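Local coordinates for putative cell invasion protein with MAC/Perforin domain (Bacteroides thetaiotaomicron VPI-5482, PDB 3KK7), which is of unproven function but belongs to the membrane-attack complex/perforin family and may take part in cell invasion, at residues 105-116 / 236-247; 398-406 / 507-515. All coordinates share one frame; numbering follows the deposited sequence.

Contact 1. Residues 105-116 / 236-247; sequences ALSYSDFDRLEK and FDSKEKDMDVAI
The guanidinium of R113 is sandwiched: F236 CD1 sits 3.6 Å over the centre of one face, K116 CB lies off toward the rim of the opposite face, and the E240 carboxylate takes the edge. Guanidinium and ring planes are 45° apart, so this is an oblique contact rather than a parallel stack. The arrangement belongs to the MACPF domain, where the end of strand 93-108, in its large antiparallel sheet, and the turn after it run against helix 236-249; the axes of strand 105-108 and helix 236-247 pass 7.2 Å apart, their directions 150° apart, roughly antiparallel. R113 holds E240 side-on, with NE on OE2 at 2.9 Å and NH2 on OE1 at 2.7 Å, each through a syn lone pair, and the two flat groups are nearly coplanar. K116, extended beyond CG, runs alongside E240, pointing the other way, and brings NZ to OE1 from above the carboxylate plane, at 2.9 Å. The backbone N of S109 reaches OE2 on its anti side, with a nearly straight N-H...O angle of 161°. Four donors therefore fix both the position and the rotation of this buried carboxylate, and two cations beside it would probably keep it ionised. D110 OD1 accepts from the R113 backbone N three residues on, an Asx motif at the start of the 3-10 segment 113-114. K116 NZ also donates to the carbonyl O of S107, tying that turn back to the strand. Toward the other end of the helix segment the contact turns apolar, with A105 CB 3.7 Å from I247 CG2, while M243 and I247 also touch strand 157-173. Between these regions S107 OG, lying beside its own backbone N, donates to D244 OD1 at 2.6 Å, on the anti side but well out of the carboxylate plane.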
loop_
_atom_site.group_PDB
_atom_site.type_symbol
_atom_site.label_atom_id
_atom_site.label_comp_id
_atom_site.label_asym_id
_atom_site.label_seq_id
_atom_site.Cartn_x
_atom_site.Cartn_y
_atom_site.Cartn_z
ATOM N N ALA A 105 -21.424 3.545 -16.990
ATOM C CA ALA A 105 -21.446 4.999 -16.870
ATOM C C ALA A 105 -21.615 5.326 -15.394
ATOM O O ALA A 105 -22.308 4.622 -14.677
ATOM C CB ALA A 105 -22.593 5.604 -17.699
ATOM N N LEU A 106 -20.966 6.385 -14.943
ATOM C CA LEU A 106 -21.092 6.832 -13.563
ATOM C C LEU A 106 -21.259 8.350 -13.522
ATOM O O LEU A 106 -20.475 9.070 -14.116
ATOM C CB LEU A 106 -19.845 6.439 -12.777
ATOM C CG LEU A 106 -19.884 6.701 -11.278
ATOM C CD1 LEU A 106 -21.046 5.896 -10.637
ATOM C CD2 LEU A 106 -18.511 6.336 -10.694
ATOM N N SER A 107 -22.272 8.817 -12.814
ATOM C CA SER A 107 -22.450 10.227 -12.569
ATOM C C SER A 107 -22.282 10.485 -11.084
ATOM O O SER A 107 -22.788 9.720 -10.261
ATOM C CB SER A 107 -23.839 10.645 -12.960
ATOM O OG SER A 107 -24.096 10.337 -14.306
ATOM N N TYR A 108 -21.611 11.589 -10.750
ATOM C CA TYR A 108 -21.311 11.922 -9.372
ATOM C C TYR A 108 -21.180 13.424 -9.164
ATOM O O TYR A 108 -20.413 14.100 -9.846
ATOM C CB TYR A 108 -20.064 11.151 -8.887
ATOM C CG TYR A 108 -18.761 11.326 -9.668
ATOM C CD1 TYR A 108 -18.568 10.719 -10.914
ATOM C CD2 TYR A 108 -17.692 12.051 -9.120
ATOM C CE1 TYR A 108 -17.347 10.874 -11.629
ATOM C CE2 TYR A 108 -16.474 12.204 -9.802
ATOM C CZ TYR A 108 -16.302 11.619 -11.053
ATOM O OH TYR A 108 -15.094 11.775 -11.701
ATOM N N SER A 109 -21.958 13.922 -8.207
ATOM C CA SER A 109 -21.997 15.340 -7.836
ATOM C C SER A 109 -20.847 15.772 -6.972
ATOM O O SER A 109 -20.693 16.968 -6.710
ATOM C CB SER A 109 -23.264 15.650 -7.043
ATOM O OG SER A 109 -24.399 15.569 -7.876
ATOM N N ASP A 110 -20.078 14.825 -6.468
ATOM C CA ASP A 110 -18.941 15.186 -5.638
ATOM C C ASP A 110 -18.079 13.956 -5.445
ATOM O O ASP A 110 -18.452 12.851 -5.886
ATOM C CB ASP A 110 -19.372 15.827 -4.293
ATOM C CG ASP A 110 -19.985 14.833 -3.321
ATOM O OD1 ASP A 110 -19.519 13.681 -3.219
ATOM O OD2 ASP A 110 -20.946 15.216 -2.627
ATOM N N PHE A 111 -16.948 14.140 -4.772
ATOM C CA PHE A 111 -15.936 13.106 -4.736
ATOM C C PHE A 111 -16.215 12.010 -3.726
ATOM O O PHE A 111 -15.616 10.962 -3.813
ATOM C CB PHE A 111 -14.542 13.735 -4.690
ATOM C CG PHE A 111 -14.267 14.539 -5.924
ATOM C CD1 PHE A 111 -13.958 13.905 -7.124
ATOM C CD2 PHE A 111 -14.469 15.901 -5.941
ATOM C CE1 PHE A 111 -13.777 14.656 -8.313
ATOM C CE2 PHE A 111 -14.310 16.645 -7.112
ATOM C CZ PHE A 111 -13.971 16.026 -8.293
ATOM N N ASP A 112 -17.175 12.191 -2.833
ATOM C CA ASP A 112 -17.637 11.062 -2.036
ATOM C C ASP A 112 -18.604 10.240 -2.850
ATOM O O ASP A 112 -18.561 9.001 -2.835
ATOM C CB ASP A 112 -18.279 11.516 -0.736
ATOM C CG ASP A 112 -17.263 11.996 0.258
ATOM O OD1 ASP A 112 -16.072 11.603 0.155
ATOM O OD2 ASP A 112 -17.661 12.750 1.168
ATOM N N ARG A 113 -19.460 10.919 -3.600
ATOM C CA ARG A 113 -20.391 10.227 -4.483
ATOM C C ARG A 113 -19.658 9.433 -5.575
ATOM O O ARG A 113 -20.263 8.556 -6.159
ATOM C CB ARG A 113 -21.365 11.204 -5.137
ATOM C CG ARG A 113 -22.200 12.059 -4.156
ATOM C CD ARG A 113 -23.387 11.364 -3.603
ATOM N NE ARG A 113 -24.180 10.728 -4.647
ATOM C CZ ARG A 113 -25.163 9.865 -4.415
ATOM N NH1 ARG A 113 -25.501 9.557 -3.160
ATOM N NH2 ARG A 113 -25.819 9.323 -5.433
ATOM N N LEU A 114 -18.389 9.757 -5.857
ATOM C CA LEU A 114 -17.565 9.006 -6.819
ATOM C C LEU A 114 -17.653 7.488 -6.591
ATOM O O LEU A 114 -17.682 6.691 -7.546
ATOM C CB LEU A 114 -16.093 9.448 -6.727
ATOM C CG LEU A 114 -15.068 8.726 -7.607
ATOM C CD1 LEU A 114 -15.451 8.674 -9.121
ATOM C CD2 LEU A 114 -13.692 9.388 -7.417
ATOM N N GLU A 115 -17.723 7.120 -5.311
ATOM C CA GLU A 115 -17.806 5.728 -4.895
ATOM C C GLU A 115 -19.230 5.238 -4.549
ATOM O O GLU A 115 -19.400 4.204 -3.925
ATOM C CB GLU A 115 -16.831 5.497 -3.731
ATOM C CG GLU A 115 -15.420 5.274 -4.211
ATOM C CD GLU A 115 -15.289 3.978 -5.000
ATOM O OE1 GLU A 115 -15.305 2.882 -4.379
ATOM O OE2 GLU A 115 -15.199 4.062 -6.250
ATOM N N LYS A 116 -20.248 5.942 -5.002
ATOM C CA LYS A 116 -21.628 5.518 -4.753
ATOM C C LYS A 116 -21.916 4.077 -5.214
ATOM O O LYS A 116 -22.760 3.428 -4.622
ATOM C CB LYS A 116 -22.639 6.471 -5.416
ATOM C CG LYS A 116 -22.742 6.373 -6.961
ATOM C CD LYS A 116 -23.683 7.432 -7.499
ATOM C CE LYS A 116 -24.020 7.209 -8.943
ATOM N NZ LYS A 116 -25.074 8.177 -9.419
ATOM N N PHE A 236 -27.881 16.779 -5.460
ATOM C CA PHE A 236 -26.961 15.739 -5.899
ATOM C C PHE A 236 -27.633 14.699 -6.804
ATOM O O PHE A 236 -27.055 14.272 -7.790
ATOM C CB PHE A 236 -26.259 15.046 -4.711
ATOM C CG PHE A 236 -27.134 14.117 -3.946
ATOM C CD1 PHE A 236 -27.286 12.799 -4.358
ATOM C CD2 PHE A 236 -27.793 14.552 -2.806
ATOM C CE1 PHE A 236 -28.097 11.938 -3.657
ATOM C CE2 PHE A 236 -28.617 13.711 -2.098
ATOM C CZ PHE A 236 -28.772 12.388 -2.517
ATOM N N ASP A 237 -28.856 14.311 -6.475
ATOM C CA ASP A 237 -29.482 13.244 -7.214
ATOM C C ASP A 237 -30.009 13.735 -8.551
ATOM O O ASP A 237 -29.796 13.086 -9.585
ATOM C CB ASP A 237 -30.544 12.490 -6.382
ATOM C CG ASP A 237 -31.593 13.381 -5.803
ATOM O OD1 ASP A 237 -31.419 14.617 -5.816
ATOM O OD2 ASP A 237 -32.605 12.844 -5.327
ATOM N N SER A 238 -30.653 14.891 -8.550
ATOM C CA SER A 238 -31.145 15.455 -9.802
ATOM C C SER A 238 -30.011 15.663 -10.840
ATOM O O SER A 238 -30.163 15.333 -12.009
ATOM C CB SER A 238 -31.879 16.769 -9.528
ATOM O OG SER A 238 -32.878 16.592 -8.528
ATOM N N LYS A 239 -28.878 16.206 -10.396
ATOM C CA LYS A 239 -27.755 16.451 -11.292
ATOM C C LYS A 239 -27.229 15.126 -11.823
ATOM O O LYS A 239 -26.903 15.020 -12.990
ATOM C CB LYS A 239 -26.634 17.228 -10.603
ATOM C CG LYS A 239 -27.002 18.637 -10.126
ATOM C CD LYS A 239 -25.767 19.443 -9.628
ATOM C CE LYS A 239 -25.083 18.867 -8.348
ATOM N NZ LYS A 239 -23.924 19.697 -7.802
ATOM N N GLU A 240 -27.181 14.113 -10.965
ATOM C CA GLU A 240 -26.705 12.777 -11.373
ATOM C C GLU A 240 -27.627 12.141 -12.428
ATOM O O GLU A 240 -27.126 11.567 -13.388
ATOM C CB GLU A 240 -26.456 11.875 -10.154
ATOM C CG GLU A 240 -25.164 12.310 -9.400
ATOM C CD GLU A 240 -24.933 11.614 -8.076
ATOM O OE1 GLU A 240 -25.536 10.568 -7.860
ATOM O OE2 GLU A 240 -24.151 12.111 -7.240
ATOM N N LYS A 241 -28.952 12.302 -12.283
ATOM C CA LYS A 241 -29.895 11.810 -13.279
ATOM C C LYS A 241 -29.705 12.609 -14.576
ATOM O O LYS A 241 -29.735 12.030 -15.667
ATOM C CB LYS A 241 -31.350 11.861 -12.773
ATOM C CG LYS A 241 -32.377 11.090 -13.637
ATOM N N ASP A 242 -29.461 13.913 -14.473
ATOM C CA ASP A 242 -29.173 14.690 -15.675
ATOM C C ASP A 242 -27.906 14.182 -16.373
ATOM O O ASP A 242 -27.861 14.022 -17.582
ATOM C CB ASP A 242 -29.051 16.184 -15.370
ATOM C CG ASP A 242 -30.395 16.831 -14.987
ATOM O OD1 ASP A 242 -31.452 16.189 -15.155
ATOM O OD2 ASP A 242 -30.401 17.992 -14.522
HETATM N N MSE A 243 -26.875 13.888 -15.607
HETATM C CA MSE A 243 -25.618 13.414 -16.198
HETATM C C MSE A 243 -25.799 11.991 -16.764
HETATM O O MSE A 243 -25.359 11.705 -17.893
HETATM C CB MSE A 243 -24.490 13.502 -15.162
HETATM C CG MSE A 243 -23.144 12.939 -15.625
HETATM SE SE MSE A 243 -22.293 13.949 -17.036
HETATM C CE MSE A 243 -21.841 15.562 -16.008
ATOM N N ASP A 244 -26.457 11.122 -15.986
ATOM C CA ASP A 244 -26.844 9.792 -16.454
ATOM C C ASP A 244 -27.482 9.859 -17.863
ATOM O O ASP A 244 -27.163 9.053 -18.733
ATOM C CB ASP A 244 -27.858 9.139 -15.485
ATOM C CG ASP A 244 -27.241 8.646 -14.184
ATOM O OD1 ASP A 244 -26.001 8.634 -13.998
ATOM O OD2 ASP A 244 -28.027 8.258 -13.315
ATOM N N VAL A 245 -28.373 10.823 -18.080
ATOM C CA VAL A 245 -29.077 10.963 -19.366
ATOM C C VAL A 245 -28.127 11.492 -20.412
ATOM O O VAL A 245 -28.155 11.037 -21.566
ATOM C CB VAL A 245 -30.272 11.942 -19.263
ATOM C CG1 VAL A 245 -30.955 12.150 -20.626
ATOM C CG2 VAL A 245 -31.290 11.452 -18.214
ATOM N N ALA A 246 -27.275 12.440 -20.014
ATOM C CA ALA A 246 -26.372 13.068 -20.964
ATOM C C ALA A 246 -25.333 12.074 -21.460
ATOM O O ALA A 246 -25.143 11.900 -22.667
ATOM C CB ALA A 246 -25.711 14.260 -20.362
ATOM N N ILE A 247 -24.661 11.411 -20.528
ATOM C CA ILE A 247 -23.674 10.395 -20.902
ATOM C C ILE A 247 -24.278 9.437 -21.907
ATOM O O ILE A 247 -23.711 9.185 -22.953
ATOM C CB ILE A 247 -23.181 9.569 -19.701
ATOM C CG1 ILE A 247 -22.254 10.425 -18.823
ATOM C CG2 ILE A 247 -22.438 8.298 -20.213
ATOM C CD1 ILE A 247 -21.822 9.738 -17.489
HETATM O O HOH W 1 -24.791 5.992 -15.302
HETATM O O HOH W 2 -24.478 7.318 -12.110
#

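Contact 2. Residues 398-406 / 507-515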
loop_
_atom_site.group_PDB
_atom_site.type_symbol
_atom_site.label_atom_id
_atom_site.label_comp_id
_atom_site.label_asym_id
_atom_site.label_seq_id
_atom_site.Cartn_x
_atom_site.Cartn_y
_atom_site.Cartn_z
ATOM N N PRO A 398 13.035 -2.066 28.307
ATOM C CA PRO A 398 13.769 -1.512 27.182
ATOM C C PRO A 398 12.917 -1.615 25.931
ATOM O O PRO A 398 12.312 -2.659 25.703
ATOM C CB PRO A 398 14.986 -2.425 27.075
ATOM C CG PRO A 398 14.551 -3.711 27.636
ATOM C CD PRO A 398 13.460 -3.445 28.607
ATOM N N VAL A 399 12.855 -0.537 25.145
ATOM C CA VAL A 399 12.096 -0.524 23.894
ATOM C C VAL A 399 13.024 -0.123 22.753
ATOM O O VAL A 399 13.503 0.997 22.709
ATOM C CB VAL A 399 10.892 0.449 23.963
ATOM C CG1 VAL A 399 10.141 0.453 22.653
ATOM C CG2 VAL A 399 9.942 0.072 25.083
ATOM N N LEU A 400 13.282 -1.041 21.822
ATOM C CA LEU A 400 14.088 -0.715 20.644
ATOM C C LEU A 400 13.252 0.070 19.645
ATOM O O LEU A 400 12.236 -0.429 19.159
ATOM C CB LEU A 400 14.592 -1.984 19.984
ATOM C CG LEU A 400 15.409 -1.788 18.703
ATOM C CD1 LEU A 400 16.749 -1.060 18.985
ATOM C CD2 LEU A 400 15.594 -3.154 18.038
ATOM N N ASN A 401 13.666 1.304 19.364
ATOM C CA ASN A 401 13.076 2.098 18.289
ATOM C C ASN A 401 13.840 1.787 17.008
ATOM O O ASN A 401 15.052 2.030 16.954
ATOM C CB ASN A 401 13.099 3.604 18.587
ATOM C CG ASN A 401 11.939 4.049 19.504
ATOM O OD1 ASN A 401 11.142 4.917 19.138
ATOM N ND2 ASN A 401 11.843 3.442 20.697
ATOM N N THR A 402 13.143 1.247 15.998
ATOM C CA THR A 402 13.779 0.834 14.749
ATOM C C THR A 402 14.018 2.026 13.838
ATOM O O THR A 402 13.591 3.121 14.136
ATOM C CB THR A 402 12.927 -0.226 14.002
ATOM O OG1 THR A 402 11.728 0.373 13.479
ATOM C CG2 THR A 402 12.570 -1.377 14.935
ATOM N N ARG A 403 14.676 1.796 12.713
ATOM C CA ARG A 403 14.901 2.827 11.716
ATOM C C ARG A 403 13.598 3.433 11.194
ATOM O O ARG A 403 13.517 4.635 10.848
ATOM C CB ARG A 403 15.642 2.240 10.519
ATOM C CG ARG A 403 17.087 1.840 10.773
ATOM C CD ARG A 403 17.781 1.539 9.444
ATOM N NE ARG A 403 17.254 0.324 8.837
ATOM C CZ ARG A 403 17.306 0.013 7.537
ATOM N NH1 ARG A 403 16.774 -1.129 7.120
ATOM N NH2 ARG A 403 17.866 0.819 6.650
ATOM N N GLN A 404 12.588 2.573 11.132
ATOM C CA GLN A 404 11.295 2.904 10.554
ATOM C C GLN A 404 10.465 3.614 11.607
ATOM O O GLN A 404 9.416 4.170 11.313
ATOM C CB GLN A 404 10.603 1.620 10.082
ATOM C CG GLN A 404 11.353 0.793 9.002
ATOM C CD GLN A 404 12.553 -0.060 9.502
ATOM O OE1 GLN A 404 12.686 -0.354 10.698
ATOM N NE2 GLN A 404 13.431 -0.446 8.570
ATOM N N GLY A 405 10.948 3.591 12.847
ATOM C CA GLY A 405 10.273 4.258 13.962
ATOM C C GLY A 405 9.236 3.390 14.658
ATOM O O GLY A 405 8.323 3.894 15.281
ATOM N N ASP A 406 9.394 2.079 14.562
ATOM C CA ASP A 406 8.535 1.131 15.261
ATOM C C ASP A 406 9.119 0.979 16.653
ATOM O O ASP A 406 10.315 1.129 16.814
ATOM C CB ASP A 406 8.544 -0.223 14.538
ATOM C CG ASP A 406 8.330 -0.086 13.048
ATOM O OD1 ASP A 406 7.297 0.514 12.632
ATOM O OD2 ASP A 406 9.196 -0.577 12.291
ATOM N N ASP A 507 25.871 -4.460 5.571
ATOM C CA ASP A 507 26.382 -4.092 6.884
ATOM C C ASP A 507 25.927 -2.694 7.360
ATOM O O ASP A 507 25.811 -2.458 8.570
ATOM C CB ASP A 507 27.921 -4.241 6.917
ATOM C CG ASP A 507 28.394 -5.725 6.998
ATOM O OD1 ASP A 507 27.564 -6.641 7.144
ATOM O OD2 ASP A 507 29.615 -5.979 6.937
ATOM N N TYR A 508 25.609 -1.782 6.448
ATOM C CA TYR A 508 25.150 -0.473 6.897
ATOM C C TYR A 508 23.955 -0.579 7.866
ATOM O O TYR A 508 23.810 0.260 8.744
ATOM C CB TYR A 508 24.822 0.452 5.720
ATOM C CG TYR A 508 23.330 0.614 5.356
ATOM C CD1 TYR A 508 22.529 1.573 5.974
ATOM C CD2 TYR A 508 22.745 -0.161 4.364
ATOM C CE1 TYR A 508 21.187 1.726 5.614
ATOM C CE2 TYR A 508 21.435 -0.007 4.021
ATOM C CZ TYR A 508 20.656 0.938 4.641
ATOM O OH TYR A 508 19.326 1.069 4.285
ATOM N N ILE A 509 23.112 -1.604 7.706
ATOM C CA ILE A 509 21.943 -1.793 8.581
ATOM C C ILE A 509 22.343 -2.216 9.991
ATOM O O ILE A 509 22.050 -1.500 10.941
ATOM C CB ILE A 509 20.887 -2.770 7.984
ATOM C CG1 ILE A 509 20.334 -2.214 6.664
ATOM C CG2 ILE A 509 19.723 -2.988 8.972
ATOM C CD1 ILE A 509 19.442 -3.168 5.897
ATOM N N PRO A 510 23.015 -3.367 10.153
ATOM C CA PRO A 510 23.463 -3.662 11.543
ATOM C C PRO A 510 24.271 -2.518 12.171
ATOM O O PRO A 510 24.189 -2.298 13.381
ATOM C CB PRO A 510 24.318 -4.935 11.407
ATOM C CG PRO A 510 24.494 -5.168 9.911
ATOM C CD PRO A 510 23.366 -4.441 9.205
ATOM N N ASP A 511 25.011 -1.775 11.345
ATOM C CA ASP A 511 25.799 -0.624 11.829
ATOM C C ASP A 511 24.908 0.534 12.317
ATOM O O ASP A 511 25.248 1.216 13.293
ATOM C CB ASP A 511 26.862 -0.162 10.788
ATOM C CG ASP A 511 28.215 -0.931 10.916
ATOM O OD1 ASP A 511 28.430 -1.584 11.966
ATOM O OD2 ASP A 511 29.059 -0.884 9.973
ATOM N N ALA A 512 23.760 0.737 11.677
ATOM C CA ALA A 512 22.803 1.720 12.159
ATOM C C ALA A 512 22.346 1.361 13.582
ATOM O O ALA A 512 22.197 2.240 14.432
ATOM C CB ALA A 512 21.663 1.817 11.239
ATOM N N TYR A 513 22.201 0.076 13.879
ATOM C CA TYR A 513 21.850 -0.359 15.244
ATOM C C TYR A 513 23.055 -0.618 16.148
ATOM O O TYR A 513 22.903 -0.920 17.333
ATOM C CB TYR A 513 20.977 -1.609 15.186
ATOM C CG TYR A 513 19.620 -1.392 14.537
ATOM C CD1 TYR A 513 19.474 -1.381 13.156
ATOM C CD2 TYR A 513 18.482 -1.241 15.307
ATOM C CE1 TYR A 513 18.238 -1.207 12.570
ATOM C CE2 TYR A 513 17.234 -1.074 14.728
ATOM C CZ TYR A 513 17.109 -1.053 13.367
ATOM O OH TYR A 513 15.858 -0.877 12.819
ATOM N N GLY A 514 24.257 -0.478 15.603
ATOM C CA GLY A 514 25.495 -0.751 16.357
ATOM C C GLY A 514 25.501 -2.158 16.920
ATOM O O GLY A 514 25.761 -2.343 18.106
ATOM N N ILE A 515 25.180 -3.131 16.064
ATOM C CA ILE A 515 25.052 -4.542 16.449
ATOM C C ILE A 515 25.885 -5.471 15.555
ATOM O O ILE A 515 25.758 -6.690 15.625
ATOM C CB ILE A 515 23.551 -5.024 16.438
ATOM C CG1 ILE A 515 22.945 -4.956 15.036
ATOM C CG2 ILE A 515 22.703 -4.205 17.400
ATOM C CD1 ILE A 515 21.553 -5.420 14.999
#
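A type I beta turn, T402 to G405, following strand 392-401 of the D2 family region packs on helix 508-512 of the D3 region and on Y513, just before the Schellman glycine G514, so the contact joins the two. Polar bonds hold it at two places. The R403 backbone N donates to Y513 OH at 2.9 Å with an N-H...O angle of 162°; Y513 OH is also bonded to the terminal carboxylate of L541, which forms a salt bridge with R403 NE as well. The ring edge of Y513 faces L400, with L400 CD1 4.1 Å from Y513 CD2, and R403 CG passes 3.7 Å from Y513 CE1. Bent at chi3, the arginine carries its guanidinium across to the helix, where I509 CG1 lies 3.6 Å above one face, nearer the edge of the group than its middle. Y508 OH approaches the edge, its ring turned 80° from the guanidinium plane. Other partners of this group are the carbonyl oxygens of Y197 and W35, while Y508 OH also bonds to N198, so the buried charge is held by several parts of the chain. The bond from R403 NH2 to Y508 OH is weak: 2.8 Å long but bent to 127°.

The two contacts lie on opposite sides of the chain's centre, with their centres about 51 Å apart and nearest atoms about 28 Å apart, and share no strand or helix. Contact 1 is partly buried and stays within the MACPF region, setting a helix against a strand end of one sheet; contact 2 is wholly buried and joins the D2 and D3 regions. Each relies on an arginine, but with different partners. In contact 1 the balancing carboxylate comes from the facing helix and a lysine shares it, with ordered water nearby. In contact 2 the facing segment offers tyrosine hydroxyls, and the counter-charge is the chain terminus.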